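Local coordinates for protein lipoxygenase (Cyanothece sp., PDB 5EK8) that probably adds molecular oxygen to unsaturated fatty acids, as a non-haem iron lipoxygenase with 9R specificity, at residues L404-E407 / L412-T415. Sequence-based numbering, arbitrary orientation.
Sequences LLVE and LFVT. With NA (sodium ion), chain C.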
loop_
_atom_site.group_PDB
_atom_site.type_symbol
_atom_site.label_atom_id
_atom_site.label_comp_id
_atom_site.label_asym_id
_atom_site.label_seq_id
_atom_site.Cartn_x
_atom_site.Cartn_y
_atom_site.Cartn_z
ATOM N N LEU A 404 -2.471 10.836 8.198
ATOM C CA LEU A 404 -3.905 10.554 8.242
ATOM C C LEU A 404 -4.290 9.275 8.990
ATOM O O LEU A 404 -5.345 9.220 9.625
ATOM C CB LEU A 404 -4.456 10.480 6.820
ATOM C CG LEU A 404 -5.977 10.421 6.702
ATOM C CD1 LEU A 404 -6.599 11.770 7.073
ATOM C CD2 LEU A 404 -6.382 9.991 5.301
ATOM N N LEU A 405 -3.453 8.245 8.912
ATOM C CA LEU A 405 -3.805 6.957 9.506
ATOM C C LEU A 405 -2.934 6.580 10.702
ATOM O O LEU A 405 -3.442 6.098 11.719
ATOM C CB LEU A 405 -3.726 5.846 8.457
ATOM C CG LEU A 405 -4.569 6.014 7.192
ATOM C CD1 LEU A 405 -4.581 4.713 6.397
ATOM C CD2 LEU A 405 -5.987 6.469 7.520
ATOM N N VAL A 406 -1.629 6.803 10.577
ATOM C CA VAL A 406 -0.667 6.285 11.546
ATOM C C VAL A 406 0.175 7.371 12.227
ATOM O O VAL A 406 1.244 7.090 12.775
ATOM C CB VAL A 406 0.274 5.263 10.878
ATOM C CG1 VAL A 406 -0.539 4.160 10.226
ATOM C CG2 VAL A 406 1.164 5.941 9.845
ATOM N N GLU A 407 -0.312 8.609 12.195
ATOM C CA GLU A 407 0.315 9.699 12.938
ATOM C C GLU A 407 0.173 9.443 14.440
ATOM O O GLU A 407 -0.925 9.153 14.920
ATOM C CB GLU A 407 -0.305 11.051 12.541
ATOM C CG GLU A 407 -0.477 12.059 13.681
ATOM C CD GLU A 407 0.805 12.789 14.048
ATOM O OE1 GLU A 407 1.749 12.793 13.227
ATOM O OE2 GLU A 407 0.868 13.357 15.161
ATOM N N LEU A 412 -6.083 7.701 12.395
ATOM C CA LEU A 412 -7.278 6.930 12.730
ATOM C C LEU A 412 -6.982 5.592 13.410
ATOM O O LEU A 412 -7.614 5.256 14.403
ATOM C CB LEU A 412 -8.118 6.667 11.481
ATOM C CG LEU A 412 -9.550 6.227 11.808
ATOM C CD1 LEU A 412 -10.453 7.440 12.058
ATOM C CD2 LEU A 412 -10.115 5.359 10.699
ATOM N N PHE A 413 -6.032 4.831 12.873
ATOM C CA PHE A 413 -5.750 3.495 13.396
ATOM C C PHE A 413 -5.169 3.553 14.810
ATOM O O PHE A 413 -5.419 2.671 15.628
ATOM C CB PHE A 413 -4.797 2.741 12.464
ATOM C CG PHE A 413 -5.357 2.489 11.093
ATOM C CD1 PHE A 413 -6.718 2.577 10.855
ATOM C CD2 PHE A 413 -4.519 2.159 10.040
ATOM C CE1 PHE A 413 -7.233 2.345 9.593
ATOM C CE2 PHE A 413 -5.027 1.924 8.774
ATOM C CZ PHE A 413 -6.386 2.018 8.551
ATOM N N VAL A 414 -4.400 4.598 15.094
ATOM C CA VAL A 414 -3.866 4.812 16.434
ATOM C C VAL A 414 -4.951 5.306 17.387
ATOM O O VAL A 414 -5.250 4.658 18.391
ATOM C CB VAL A 414 -2.708 5.828 16.422
ATOM C CG1 VAL A 414 -2.261 6.147 17.844
ATOM C CG2 VAL A 414 -1.542 5.308 15.580
ATOM N N THR A 415 -5.529 6.458 17.054
ATOM C CA THR A 415 -6.572 7.103 17.853
ATOM C C THR A 415 -7.738 6.174 18.181
ATOM O O THR A 415 -8.087 5.992 19.346
ATOM C CB THR A 415 -7.130 8.354 17.128
ATOM O OG1 THR A 415 -6.142 9.391 17.121
ATOM C CG2 THR A 415 -8.383 8.871 17.820
HETATM NA NA NA C . -5.407 4.645 20.834
#
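Leu405 lies against one face of the Phe413 ring. The two side chains run side by side and point the same way. Leu405 brings two atoms to the ring: CB sits over the face, and CD1 reaches its far end, 3.7 Å from Phe413 CE2. Both residues turn CG anti to their own carbonyl carbon (chi1 -56° in Leu405, -63° in Phe413), which lets the leucine branch follow the ring outward. Val406 meets the same ring obliquely and more loosely, with its CG1 4.5 Å from Phe413 CD2.

The backbones are tied beside this pair. Phe413 N donates to Leu405 O at 3.1 Å, in the carbonyl plane and on a lone pair, although the N-H is bent away from a straight line (138°). Leu412 N donates to Leu404 O at 3.2 Å in a straighter bond. Two amides at the start of helix 412-415 are thus satisfied by carbonyls at the end of helix 394-404 and just beyond it. Val414 turns CG2 to the loop, 3.9 Å from Glu407 O.

Phe424 of helix 421-432 also touches Phe413 and Val406. With an alanine at Phe413, Leu405 CB and CD1 would probably lose the ring they pack on, and a gap is likely to open beside the iron ligand His359.

Val414 O binds the sodium ion at 2.5 Å; Asp285, Gly417 and Leu419 complete the site. The Leu405 side chain lies about 6 Å from the bound iron. This short loop connection between helices 394-404 and 412-415 thus lies between the sodium site and the iron centre in the helical catalytic domain of a lipoxygenase.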